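Hydroxyglutarate synthase (Pseudomonas putida, PDB 6W1G) uses iron(II) and dioxygen to decarboxylate and hydroxylate 2-oxoadipate to D-2-hydroxyglutarate, a step in the catabolism of D-lysine. Local coordinates at residues L35-E40 against L239-K244; L132-L137 against R426-A431; E163-C168 against E180-E185. All coordinates share one frame; numbering follows the deposited sequence. Where two conformers were deposited one is given.

Contact 1 of 3, residues L35-E40 against L239-K244; sequences LELVSE and LGMPAK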
ATOM      1  N   LEU A  35       8.955  -0.148 -14.427  1.00 13.51           N
ATOM      2  CA  LEU A  35      10.061  -0.143 -13.479  1.00 13.74           C
ATOM      3  C   LEU A  35      11.270   0.612 -14.003  1.00 14.33           C
ATOM      4  O   LEU A  35      11.964   1.305 -13.240  1.00 14.01           O
ATOM      5  CB  LEU A  35      10.495  -1.544 -13.081  1.00 13.28           C
ATOM      6  CG  LEU A  35       9.509  -2.379 -12.292  1.00 14.76           C
ATOM      7  CD1 LEU A  35      10.200  -3.679 -11.929  1.00 16.19           C
ATOM      8  CD2 LEU A  35       8.987  -1.697 -11.125  1.00 17.44           C
ATOM      9  N   GLU A  36      11.565   0.486 -15.306  1.00 14.80           N
ATOM     10  CA  GLU A  36      12.696   1.231 -15.864  1.00 16.63           C
ATOM     11  C   GLU A  36      12.442   2.730 -15.792  1.00 15.09           C
ATOM     12  O   GLU A  36      13.338   3.508 -15.462  1.00 16.87           O
ATOM     13  CB  GLU A  36      12.913   0.775 -17.311  1.00 20.69           C
ATOM     14  CG  GLU A  36      13.428  -0.646 -17.421  1.00 27.97           C
ATOM     15  CD  GLU A  36      13.572  -1.159 -18.844  1.00 38.23           C
ATOM     16  OE1 GLU A  36      12.960  -0.579 -19.764  1.00 40.61           O
ATOM     17  OE2 GLU A  36      14.297  -2.161 -19.030  1.00 42.30           O
ATOM     18  N   LEU A  37      11.211   3.140 -16.062  1.00 15.63           N
ATOM     19  CA  LEU A  37      10.860   4.552 -15.996  1.00 15.77           C
ATOM     20  C   LEU A  37      10.935   5.065 -14.562  1.00 13.86           C
ATOM     21  O   LEU A  37      11.429   6.155 -14.317  1.00 14.69           O
ATOM     22  CB  LEU A  37       9.470   4.717 -16.571  1.00 16.85           C
ATOM     23  CG  LEU A  37       8.974   6.142 -16.745  1.00 20.19           C
ATOM     24  CD1 LEU A  37       9.860   6.944 -17.732  1.00 23.48           C
ATOM     25  CD2 LEU A  37       7.548   6.072 -17.243  1.00 21.90           C
ATOM     26  N   VAL A  38      10.484   4.265 -13.600  1.00 12.61           N
ATOM     27  CA  VAL A  38      10.529   4.660 -12.191  1.00 12.54           C
ATOM     28  C   VAL A  38      11.959   4.882 -11.744  1.00 12.21           C
ATOM     29  O   VAL A  38      12.270   5.862 -11.052  1.00 12.99           O
ATOM     30  CB  VAL A  38       9.818   3.617 -11.317  1.00 12.38           C
ATOM     31  CG1 VAL A  38      10.087   3.881  -9.824  1.00 14.46           C
ATOM     32  CG2 VAL A  38       8.311   3.614 -11.586  1.00 13.91           C
ATOM     33  N   SER A  39      12.851   3.971 -12.126  1.00 13.52           N
ATOM     34  CA  SER A  39      14.241   4.122 -11.722  1.00 15.35           C
ATOM     35  C   SER A  39      14.829   5.417 -12.276  1.00 15.52           C
ATOM     36  O   SER A  39      15.549   6.135 -11.579  1.00 16.30           O
ATOM     37  CB  SER A  39      15.046   2.925 -12.205  1.00 19.49           C
ATOM     38  OG  SER A  39      16.405   3.069 -11.858  1.00 26.64           O
ATOM     39  N   GLU A  40      14.532   5.725 -13.538  1.00 17.34           N
ATOM     40  CA  GLU A  40      15.055   6.948 -14.143  1.00 19.60           C
ATOM     41  C   GLU A  40      14.493   8.188 -13.468  1.00 17.84           C
ATOM     42  O   GLU A  40      15.239   9.133 -13.160  1.00 18.06           O
ATOM     43  CB  GLU A  40      14.665   6.950 -15.619  1.00 24.50           C
ATOM     44  CG  GLU A  40      15.188   8.101 -16.434  1.00 33.56           C
ATOM     45  CD  GLU A  40      14.925   7.931 -17.930  1.00 41.79           C
ATOM     46  OE1 GLU A  40      13.745   7.852 -18.330  1.00 43.50           O
ATOM     47  OE2 GLU A  40      15.902   7.866 -18.703  1.00 47.93           O
ATOM     48  N   LEU A 239       4.363  12.247 -17.319  1.00 14.78           N
ATOM     49  CA  LEU A 239       4.877  12.857 -18.524  1.00 15.42           C
ATOM     50  C   LEU A 239       5.706  11.887 -19.362  1.00 16.88           C
ATOM     51  O   LEU A 239       5.868  12.098 -20.567  1.00 17.44           O
ATOM     52  CB  LEU A 239       5.735  14.085 -18.263  1.00 17.95           C
ATOM     53  CG  LEU A 239       4.994  15.346 -17.958  1.00 19.55           C
ATOM     54  CD1 LEU A 239       6.007  16.441 -17.562  1.00 19.60           C
ATOM     55  CD2 LEU A 239       4.190  15.827 -19.156  1.00 17.46           C
ATOM     56  N   GLY A 240       6.294  10.877 -18.748  1.00 17.93           N
ATOM     57  CA  GLY A 240       7.046   9.872 -19.481  1.00 21.12           C
ATOM     58  C   GLY A 240       6.272   8.634 -19.939  1.00 22.70           C
ATOM     59  O   GLY A 240       6.769   7.943 -20.848  1.00 25.32           O
ATOM     60  N   MET A 241       5.035   8.400 -19.404  1.00 21.79           N
ATOM     61  CA  MET A 241       4.242   7.164 -19.602  1.00 21.30           C
ATOM     62  C   MET A 241       3.532   6.999 -20.968  1.00 20.81           C
ATOM     63  O   MET A 241       3.535   5.872 -21.524  1.00 22.64           O
ATOM     64  CB  MET A 241       3.209   6.983 -18.494  1.00 22.39           C
ATOM     65  CG  MET A 241       3.759   6.413 -17.219  1.00 21.77           C
ATOM     66  SD  MET A 241       2.754   6.536 -15.761  1.00 24.23           S
ATOM     67  CE  MET A 241       1.702   5.141 -15.978  1.00 24.62           C
ATOM     68  N   PRO A 242       3.039   8.086 -21.594  0.69 26.54           N
ATOM     69  CA  PRO A 242       2.550   7.962 -22.987  0.69 30.23           C
ATOM     70  C   PRO A 242       3.626   7.462 -23.941  0.69 33.13           C
ATOM     71  O   PRO A 242       3.365   6.587 -24.775  0.69 37.38           O
ATOM     72  CB  PRO A 242       2.095   9.384 -23.351  0.69 30.74           C
ATOM     73  CG  PRO A 242       1.905  10.064 -22.084  0.69 29.48           C
ATOM     74  CD  PRO A 242       2.857   9.456 -21.081  0.69 28.74           C
ATOM     75  N   ALA A 243       4.833   8.025 -23.870  0.69 30.70           N
ATOM     76  CA  ALA A 243       5.952   7.536 -24.677  0.69 30.63           C
ATOM     77  C   ALA A 243       6.105   6.028 -24.637  0.69 27.54           C
ATOM     78  O   ALA A 243       6.633   5.427 -25.576  0.69 27.11           O
ATOM     79  CB  ALA A 243       7.255   8.075 -24.126  0.69 32.01           C
ATOM     80  N   LYS A 244       5.730   5.403 -23.536  1.00 21.99           N
ATOM     81  CA  LYS A 244       6.017   3.983 -23.361  1.00 25.02           C
ATOM     82  C   LYS A 244       4.797   3.089 -23.572  1.00 26.65           C
ATOM     83  O   LYS A 244       4.879   1.898 -23.313  1.00 28.26           O
ATOM     84  CB  LYS A 244       6.637   3.747 -21.972  1.00 25.62           C
ATOM     85  CG  LYS A 244       7.994   4.426 -21.749  1.00 28.90           C
ATOM     86  CD  LYS A 244       9.048   3.889 -22.691  1.00 35.72           C
ATOM     87  CE  LYS A 244      10.347   4.675 -22.563  1.00 40.27           C
ATOM     88  NZ  LYS A 244      11.436   3.841 -21.983  1.00 44.61           N
TER

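Contact 2 of 3, residues L132-L137 against R426-A431; sequences LLRLEL and REAFEA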
ATOM      1  N   LEU A 132     -11.803  -8.709   0.451  1.00 13.94           N
ATOM      2  CA  LEU A 132     -12.699  -9.838   0.561  1.00 14.21           C
ATOM      3  C   LEU A 132     -14.016  -9.486  -0.125  1.00 16.90           C
ATOM      4  O   LEU A 132     -14.662  -8.489   0.215  1.00 16.70           O
ATOM      5  CB  LEU A 132     -12.928 -10.146   2.038  1.00 15.52           C
ATOM      6  CG  LEU A 132     -14.006 -11.177   2.290  1.00 16.61           C
ATOM      7  CD1 LEU A 132     -13.722 -12.556   1.704  1.00 18.27           C
ATOM      8  CD2 LEU A 132     -14.242 -11.313   3.799  1.00 19.83           C
ATOM      9  N   LEU A 133     -14.383 -10.300  -1.115  1.00 16.51           N
ATOM     10  CA  LEU A 133     -15.648 -10.160  -1.812  1.00 17.70           C
ATOM     11  C   LEU A 133     -16.804 -10.422  -0.854  1.00 19.75           C
ATOM     12  O   LEU A 133     -16.764 -11.356  -0.052  1.00 21.75           O
ATOM     13  CB  LEU A 133     -15.679 -11.184  -2.944  1.00 21.59           C
ATOM     14  CG  LEU A 133     -16.861 -11.142  -3.912  1.00 23.43           C
ATOM     15  CD1 LEU A 133     -16.763  -9.937  -4.813  1.00 29.30           C
ATOM     16  CD2 LEU A 133     -16.888 -12.448  -4.727  1.00 23.88           C
ATOM     17  N   ARG A 134     -17.850  -9.595  -0.948  1.00 22.78           N
ATOM     18  CA  ARG A 134     -19.068  -9.764  -0.160  1.00 26.78           C
ATOM     19  C   ARG A 134     -20.153 -10.302  -1.081  1.00 31.77           C
ATOM     20  O   ARG A 134     -20.504  -9.656  -2.078  1.00 35.13           O
ATOM     21  CB  ARG A 134     -19.496  -8.447   0.482  1.00 27.25           C
ATOM     22  CG  ARG A 134     -18.388  -7.829   1.331  1.00 27.77           C
ATOM     23  CD  ARG A 134     -18.933  -6.840   2.360  1.00 30.96           C
ATOM     24  NE  ARG A 134     -19.694  -7.517   3.410  1.00 35.08           N
ATOM     25  CZ  ARG A 134     -20.345  -6.889   4.377  1.00 38.26           C
ATOM     26  NH1 ARG A 134     -20.328  -5.570   4.409  1.00 38.83           N
ATOM     27  NH2 ARG A 134     -21.010  -7.567   5.317  1.00 38.80           N
ATOM     28  N   LEU A 135     -20.649 -11.483  -0.769  1.00 30.67           N
ATOM     29  CA  LEU A 135     -21.678 -12.067  -1.619  1.00 34.41           C
ATOM     30  C   LEU A 135     -23.100 -11.669  -1.247  1.00 36.96           C
ATOM     31  O   LEU A 135     -24.010 -11.858  -2.071  1.00 36.90           O
ATOM     32  CB  LEU A 135     -21.573 -13.590  -1.611  1.00 35.86           C
ATOM     33  CG  LEU A 135     -20.306 -14.132  -2.255  1.00 35.61           C
ATOM     34  CD1 LEU A 135     -20.397 -15.652  -2.290  1.00 38.07           C
ATOM     35  CD2 LEU A 135     -20.067 -13.576  -3.649  1.00 33.82           C
ATOM     36  N   GLU A 136     -23.330 -11.141  -0.044  1.00 40.48           N
ATOM     37  CA  GLU A 136     -24.697 -10.811   0.352  1.00 46.58           C
ATOM     38  C   GLU A 136     -25.275  -9.728  -0.544  1.00 54.51           C
ATOM     39  O   GLU A 136     -26.472  -9.732  -0.853  1.00 56.95           O
ATOM     40  CB  GLU A 136     -24.746 -10.327   1.800  1.00 47.18           C
ATOM     41  CG  GLU A 136     -24.231 -11.300   2.812  1.00 49.36           C
ATOM     42  CD  GLU A 136     -22.729 -11.194   3.001  1.00 51.54           C
ATOM     43  OE1 GLU A 136     -22.096 -10.342   2.340  1.00 50.57           O
ATOM     44  OE2 GLU A 136     -22.192 -11.964   3.817  1.00 54.68           O
ATOM     45  N   LEU A 137     -24.440  -8.784  -0.963  1.00 59.08           N
ATOM     46  CA  LEU A 137     -24.868  -7.655  -1.775  1.00 63.83           C
ATOM     47  C   LEU A 137     -25.298  -8.068  -3.171  1.00 67.17           C
ATOM     48  O   LEU A 137     -25.725  -7.203  -3.942  1.00 68.62           O
ATOM     49  CB  LEU A 137     -23.749  -6.608  -1.825  1.00 64.88           C
ATOM     50  CG  LEU A 137     -23.316  -6.101  -0.449  1.00 65.48           C
ATOM     51  CD1 LEU A 137     -21.897  -5.540  -0.488  1.00 65.24           C
ATOM     52  CD2 LEU A 137     -24.286  -5.049   0.104  1.00 65.71           C
ATOM     53  N   ARG A 426     -17.026  -3.558   9.678  1.00 25.85           N
ATOM     54  CA  ARG A 426     -15.683  -3.850  10.188  1.00 25.06           C
ATOM     55  C   ARG A 426     -15.709  -5.088  11.082  1.00 24.49           C
ATOM     56  O   ARG A 426     -14.802  -5.916  11.040  1.00 21.55           O
ATOM     57  CB  ARG A 426     -15.123  -2.647  10.935  1.00 28.83           C
ATOM     58  CG  ARG A 426     -13.801  -2.933  11.641  1.00 32.36           C
ATOM     59  CD  ARG A 426     -13.351  -1.784  12.524  1.00 38.49           C
ATOM     60  NE  ARG A 426     -13.125  -0.558  11.771  1.00 42.45           N
ATOM     61  CZ  ARG A 426     -11.948   0.049  11.652  1.00 43.08           C
ATOM     62  NH1 ARG A 426     -10.871  -0.443  12.254  1.00 43.35           N
ATOM     63  NH2 ARG A 426     -11.859   1.156  10.935  1.00 44.01           N
ATOM     64  N   GLU A 427     -16.739  -5.215  11.918  1.00 27.50           N
ATOM     65  CA  GLU A 427     -16.832  -6.386  12.783  1.00 27.94           C
ATOM     66  C   GLU A 427     -16.954  -7.667  11.966  1.00 26.75           C
ATOM     67  O   GLU A 427     -16.340  -8.678  12.307  1.00 26.30           O
ATOM     68  CB  GLU A 427     -18.015  -6.225  13.738  1.00 33.03           C
ATOM     69  CG  GLU A 427     -17.823  -5.120  14.768  1.00 39.05           C
ATOM     70  CD  GLU A 427     -19.096  -4.776  15.543  1.00 44.35           C
ATOM     71  OE1 GLU A 427     -20.135  -5.453  15.385  1.00 46.43           O
ATOM     72  OE2 GLU A 427     -19.065  -3.806  16.319  1.00 47.07           O
ATOM     73  N   ALA A 428     -17.748  -7.637  10.889  1.00 26.51           N
ATOM     74  CA  ALA A 428     -17.851  -8.793  10.009  1.00 24.12           C
ATOM     75  C   ALA A 428     -16.508  -9.090   9.362  1.00 20.92           C
ATOM     76  O   ALA A 428     -16.125 -10.257   9.236  1.00 22.12           O
ATOM     77  CB  ALA A 428     -18.904  -8.561   8.923  1.00 26.39           C
ATOM     78  N   PHE A 429     -15.787  -8.048   8.926  1.00 21.12           N
ATOM     79  CA  PHE A 429     -14.486  -8.264   8.329  1.00 17.84           C
ATOM     80  C   PHE A 429     -13.550  -8.925   9.330  1.00 15.54           C
ATOM     81  O   PHE A 429     -12.820  -9.858   8.994  1.00 17.05           O
ATOM     82  CB  PHE A 429     -13.908  -6.934   7.863  1.00 17.52           C
ATOM     83  CG  PHE A 429     -12.630  -7.095   7.071  1.00 16.36           C
ATOM     84  CD1 PHE A 429     -12.656  -7.388   5.723  1.00 15.28           C
ATOM     85  CD2 PHE A 429     -11.404  -6.993   7.701  1.00 15.19           C
ATOM     86  CE1 PHE A 429     -11.490  -7.570   4.983  1.00 15.43           C
ATOM     87  CE2 PHE A 429     -10.229  -7.170   6.976  1.00 15.85           C
ATOM     88  CZ  PHE A 429     -10.273  -7.441   5.614  1.00 16.19           C
ATOM     89  N   GLU A 430     -13.519  -8.416  10.567  1.00 19.21           N
ATOM     90  CA  GLU A 430     -12.604  -8.948  11.570  1.00 18.88           C
ATOM     91  C   GLU A 430     -12.964 -10.369  11.990  1.00 19.02           C
ATOM     92  O   GLU A 430     -12.071 -11.176  12.270  1.00 19.74           O
ATOM     93  CB  GLU A 430     -12.498  -7.987  12.768  1.00 19.20           C
ATOM     94  CG  GLU A 430     -11.836  -6.679  12.356  1.00 20.21           C
ATOM     95  CD  GLU A 430     -11.726  -5.665  13.478  1.00 23.33           C
ATOM     96  OE1 GLU A 430     -12.561  -5.674  14.400  1.00 26.77           O
ATOM     97  OE2 GLU A 430     -10.783  -4.860  13.431  1.00 22.21           O
ATOM     98  N   ALA A 431     -14.247 -10.703  11.994  1.00 20.47           N
ATOM     99  CA  ALA A 431     -14.635 -12.072  12.286  1.00 21.86           C
ATOM    100  C   ALA A 431     -14.113 -13.012  11.212  1.00 21.02           C
ATOM    101  O   ALA A 431     -13.632 -14.117  11.515  1.00 22.80           O
ATOM    102  CB  ALA A 431     -16.153 -12.145  12.410  1.00 24.86           C
TER

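Contact 3 of 3, residues E163-C168 against E180-E185; sequences ELIAQC and ETFVQE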
ATOM      1  N   GLU A 163       1.633 -26.452   5.062  1.00 11.19           N
ATOM      2  CA  GLU A 163       2.522 -27.144   5.984  1.00 11.97           C
ATOM      3  C   GLU A 163       3.550 -26.189   6.564  1.00 10.87           C
ATOM      4  O   GLU A 163       3.852 -26.236   7.760  1.00 11.52           O
ATOM      5  CB  GLU A 163       3.233 -28.285   5.261  1.00 12.12           C
ATOM      6  CG  GLU A 163       2.360 -29.449   4.918  1.00 13.41           C
ATOM      7  CD  GLU A 163       3.011 -30.454   4.007  1.00 13.28           C
ATOM      8  OE1 GLU A 163       4.180 -30.308   3.551  1.00 14.44           O
ATOM      9  OE2 GLU A 163       2.311 -31.436   3.697  1.00 17.30           O
ATOM     10  N   LEU A 164       4.139 -25.335   5.705  1.00 11.50           N
ATOM     11  CA  LEU A 164       5.210 -24.468   6.178  1.00 11.22           C
ATOM     12  C   LEU A 164       4.669 -23.337   7.046  1.00 10.85           C
ATOM     13  O   LEU A 164       5.348 -22.929   7.999  1.00 11.20           O
ATOM     14  CB  LEU A 164       5.994 -23.934   4.986  1.00 10.84           C
ATOM     15  CG  LEU A 164       6.894 -24.978   4.327  1.00 12.88           C
ATOM     16  CD1 LEU A 164       7.354 -24.525   2.935  1.00 13.95           C
ATOM     17  CD2 LEU A 164       8.111 -25.235   5.220  1.00 16.34           C
ATOM     18  N   ILE A 165       3.450 -22.865   6.800  1.00 10.77           N
ATOM     19  CA  ILE A 165       2.792 -21.913   7.698  1.00 10.86           C
ATOM     20  C   ILE A 165       2.622 -22.530   9.083  1.00 10.36           C
ATOM     21  O   ILE A 165       2.972 -21.944  10.121  1.00 11.50           O
ATOM     22  CB  ILE A 165       1.447 -21.458   7.131  1.00 11.65           C
ATOM     23  CG1 ILE A 165       1.653 -20.650   5.841  1.00 13.20           C
ATOM     24  CG2 ILE A 165       0.693 -20.620   8.129  1.00 14.01           C
ATOM     25  CD1 ILE A 165       0.387 -20.421   5.058  1.00 16.24           C
ATOM     26  N   ALA A 166       2.117 -23.769   9.123  1.00 10.70           N
ATOM     27  CA  ALA A 166       1.908 -24.453  10.402  1.00 12.20           C
ATOM     28  C   ALA A 166       3.233 -24.686  11.115  1.00 11.00           C
ATOM     29  O   ALA A 166       3.335 -24.536  12.348  1.00 12.27           O
ATOM     30  CB  ALA A 166       1.135 -25.749  10.177  1.00 13.18           C
ATOM     31  N   GLN A 167       4.251 -25.102  10.363  1.00 10.92           N
ATOM     32  CA  GLN A 167       5.574 -25.325  10.921  1.00 10.96           C
ATOM     33  C   GLN A 167       6.146 -24.045  11.517  1.00 10.60           C
ATOM     34  O   GLN A 167       6.691 -24.042  12.647  1.00 11.99           O
ATOM     35  CB  GLN A 167       6.494 -25.861   9.847  1.00 11.96           C
ATOM     36  CG  GLN A 167       7.869 -26.171  10.340  1.00 12.10           C
ATOM     37  CD  GLN A 167       8.783 -26.635   9.227  1.00 12.92           C
ATOM     38  OE1 GLN A 167       8.380 -27.422   8.363  1.00 16.20           O
ATOM     39  NE2 GLN A 167      10.019 -26.214   9.272  1.00 14.86           N
ATOM     40  N   CYS A 168       6.026 -22.935  10.786  1.00 10.82           N
ATOM     41  CA  CYS A 168       6.525 -21.653  11.268  1.00 10.89           C
ATOM     42  C   CYS A 168       5.877 -21.306  12.596  1.00 10.89           C
ATOM     43  O   CYS A 168       6.546 -20.864  13.538  1.00 12.86           O
ATOM     44  CB  CYS A 168       6.263 -20.578  10.216  1.00 12.01           C
ATOM     45  SG  CYS A 168       6.933 -19.006  10.614  1.00 14.23           S
ATOM     46  N   GLU A 180      12.943 -20.294   1.697  1.00 16.01           N
ATOM     47  CA  GLU A 180      12.948 -20.282   0.237  1.00 17.26           C
ATOM     48  C   GLU A 180      11.823 -21.147  -0.338  1.00 15.85           C
ATOM     49  O   GLU A 180      11.118 -20.736  -1.269  1.00 15.16           O
ATOM     50  CB  GLU A 180      14.291 -20.689  -0.340  1.00 19.72           C
ATOM     51  CG  GLU A 180      14.306 -20.448  -1.871  1.00 27.52           C
ATOM     52  CD  GLU A 180      13.649 -19.104  -2.273  1.00 36.90           C
ATOM     53  OE1 GLU A 180      14.139 -18.056  -1.804  1.00 40.76           O
ATOM     54  OE2 GLU A 180      12.641 -19.094  -3.020  1.00 33.84           O
ATOM     55  N   THR A 181      11.607 -22.341   0.235  1.00 14.66           N
ATOM     56  CA  THR A 181      10.507 -23.174  -0.215  1.00 14.44           C
ATOM     57  C   THR A 181       9.182 -22.470   0.026  1.00 12.44           C
ATOM     58  O   THR A 181       8.287 -22.479  -0.830  1.00 13.51           O
ATOM     59  CB  THR A 181      10.546 -24.527   0.489  1.00 14.99           C
ATOM     60  OG1 THR A 181      11.816 -25.141   0.247  1.00 17.51           O
ATOM     61  CG2 THR A 181       9.409 -25.438   0.022  1.00 15.46           C
ATOM     62  N   PHE A 182       9.041 -21.864   1.198  1.00 11.55           N
ATOM     63  CA  PHE A 182       7.831 -21.110   1.521  1.00 11.32           C
ATOM     64  C   PHE A 182       7.534 -20.027   0.477  1.00 11.63           C
ATOM     65  O   PHE A 182       6.387 -19.861   0.051  1.00 11.85           O
ATOM     66  CB  PHE A 182       7.926 -20.509   2.940  1.00 11.53           C
ATOM     67  CG  PHE A 182       6.814 -19.562   3.248  1.00 10.90           C
ATOM     68  CD1 PHE A 182       5.557 -20.004   3.621  1.00 11.80           C
ATOM     69  CD2 PHE A 182       7.013 -18.204   3.051  1.00 12.23           C
ATOM     70  CE1 PHE A 182       4.551 -19.050   3.833  1.00 12.70           C
ATOM     71  CE2 PHE A 182       6.024 -17.299   3.287  1.00 13.59           C
ATOM     72  CZ  PHE A 182       4.806 -17.723   3.660  1.00 12.69           C
ATOM     73  N   VAL A 183       8.562 -19.236   0.105  1.00 11.87           N
ATOM     74  CA  VAL A 183       8.329 -18.165  -0.850  1.00 12.68           C
ATOM     75  C   VAL A 183       7.826 -18.737  -2.155  1.00 12.93           C
ATOM     76  O   VAL A 183       6.870 -18.227  -2.737  1.00 13.30           O
ATOM     77  CB  VAL A 183       9.617 -17.334  -1.013  1.00 12.96           C
ATOM     78  CG1 VAL A 183       9.521 -16.457  -2.247  1.00 13.80           C
ATOM     79  CG2 VAL A 183       9.842 -16.494   0.249  1.00 14.21           C
ATOM     80  N   GLN A 184       8.443 -19.822  -2.609  1.00 12.29           N
ATOM     81  CA  GLN A 184       8.021 -20.377  -3.885  1.00 13.50           C
ATOM     82  C   GLN A 184       6.611 -20.944  -3.814  1.00 13.02           C
ATOM     83  O   GLN A 184       5.827 -20.816  -4.774  1.00 14.46           O
ATOM     84  CB  GLN A 184       9.025 -21.414  -4.329  1.00 17.76           C
ATOM     85  CG  GLN A 184      10.362 -20.763  -4.802  1.00 21.68           C
ATOM     86  CD  GLN A 184      10.268 -19.574  -5.833  1.00 23.97           C
ATOM     87  OE1 GLN A 184       9.557 -19.639  -6.855  1.00 26.32           O
ATOM     88  NE2 GLN A 184      10.988 -18.485  -5.539  1.00 25.60           N
ATOM     89  N   GLU A 185       6.285 -21.615  -2.710  1.00 11.75           N
ATOM     90  CA  GLU A 185       4.957 -22.186  -2.587  1.00 12.43           C
ATOM     91  C   GLU A 185       3.902 -21.125  -2.438  1.00 12.23           C
ATOM     92  O   GLU A 185       2.811 -21.235  -3.000  1.00 14.04           O
ATOM     93  CB  GLU A 185       4.935 -23.176  -1.429  1.00 12.78           C
ATOM     94  CG  GLU A 185       5.750 -24.403  -1.655  1.00 16.24           C
ATOM     95  CD  GLU A 185       5.203 -25.338  -2.748  1.00 17.56           C
ATOM     96  OE1 GLU A 185       3.993 -25.301  -3.050  1.00 17.47           O
ATOM     97  OE2 GLU A 185       6.004 -26.143  -3.275  1.00 22.31           O
TER

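Contact 1 of 3, residues L35-E40 against L239-K244
Gly240, on helix 234-240, meets Leu37 of helix 29-48 with bare backbone, while Ile237, one turn earlier, also touches Leu37 and Val38. With no side chain of its own in the way, the glycine lets the leucine close on the main chain: CD2 of Leu37 lies 3.9 Å from the Gly240 carbonyl carbon C, and the two CA atoms are 7.4 Å apart. At Met241 the same leucine methyl is used again, with CD2 of Leu37 3.8 Å from CG of Met241. The two side chains cross at roughly a right angle, and that of Met241 bends at chi3 (83°); it also touches Ile246 and Pro248. Leu37 reaches both residues because its CG stands anti to the backbone N (chi1 -173°). Farther along, Lys244 starts toward the helix, but its NZ stays 5.2 Å from OE1 of Glu36, so any attraction there is probably long-range. The arrangement is apolar packing that joins helix 29-48 to helix 234-240 and the residues after it, in the neighbourhood of the two-histidine, one-carboxylate site of His70, His226 and Glu294 but well outside its first shell: the side chain of Met241 is about 8 Å from that of Glu294 and about 13 Å from the bound nickel.

Contact 2 of 3, residues L132-L137 against R426-A431
Leu132, near the end of strand 127-133, brings its CB to the ring of Phe429 on helix 424-433, where CB and CE1 of the phenylalanine are 4.2 Å apart. The approach is oblique to the ring, and it is the root of the leucine, rather than its methyl groups, that comes closest. With chi1 at -173°, the ring of Phe429 is set beside the residue's own carbonyl carbon and opposite its N, which brings it nearer the strand. Other aromatic groups help to fix it there: His109, itself joined to Leu132 by backbone hydrogen bonding, meets it edge-to-face, and the ring of Tyr98 meets it with the planes at about 50°.

A second, smaller touch involves Arg134, just past the strand. Its NH2 lies 4.3 Å from CB of Ala428, again at a slant to the guanidinium plane. The stronger hold on this group comes from Asn425, whose OD1 is hydrogen-bonded to NH1, while Glu136 offers OE1 at a long 3.9 Å from NE of Arg134.

In this protein of the glyoxalase clan, strand 127-133 lies between 108-114 and 69-75 in a mixed five-stranded sheet, and the contact sets helix 424-433 against that sheet. Between the two segments themselves the chemistry is almost wholly dispersive, spread over a small area and with little directional preference; the angular definition is probably supplied from just outside, by the arginine-asparagine bond and by the aromatic neighbours of Phe429.

Contact 3 of 3, residues E163-C168 against E180-E185
The segments 163-168 and 180-185 run largely antiparallel, with 137° between their directions and their axes 10.3 Å apart at closest approach. Their backbones come nearest at Leu164 and Phe182, whose CA atoms are 6.3 Å apart. Into this gap Leu164 sends one methyl, CD1, which settles against the opposite helix: it lies 3.6 Å from the backbone N of Phe182 and 3.7 Å from CG2 of Thr181. The threonine can offer that methyl because its OG1 is turned beside its own backbone N (chi1 -57°) and bonded to the carbonyl O of Ala177, one turn earlier, leaving CG2 to meet the leucine at about a right angle. Phe182 answers with the edge of its ring. CB of Leu164 sits 4.2 Å from CD1 of the phenylalanine, and CG1 of Ile165 lies 3.9 Å from CE1, both near the plane of the ring. One aromatic edge thereby spans two successive residues of the other helix.

The whole is a helical hairpin, formed by helices 159-171 and 176-188 about a short connection whose Leu174 also touches Phe182, with a polar link from Gln167 NE2 to Asp178 OD2. Helix 78-90 closes over Ile165 and Phe182 through Leu87 and Val90, and Ile12 of helix 9-27 packs against Phe182 and Val183.

The three contacts illustrate how closures of different length combine in one chain. Contacts 1 and 2 join residues far apart in sequence, and their segments alternate along the chain; their centres are 38 Å apart, on opposite sides of the chain's centre. Contact 3 is a local closure that falls within the spans of both, yet its nearest atoms remain about 16 Å from each. Proximity to the active site separates them too. Contact 1 comes nearest the metal site at Glu294, with His226 about 11 Å from Met241, whereas contact 2 lies nearer Arg74 and Val402, two further 2-oxoadipate-binding residues, about 8 Å from Leu132 and 11 Å from Phe429 respectively, between side chains. Contact 3 is remote from these sites.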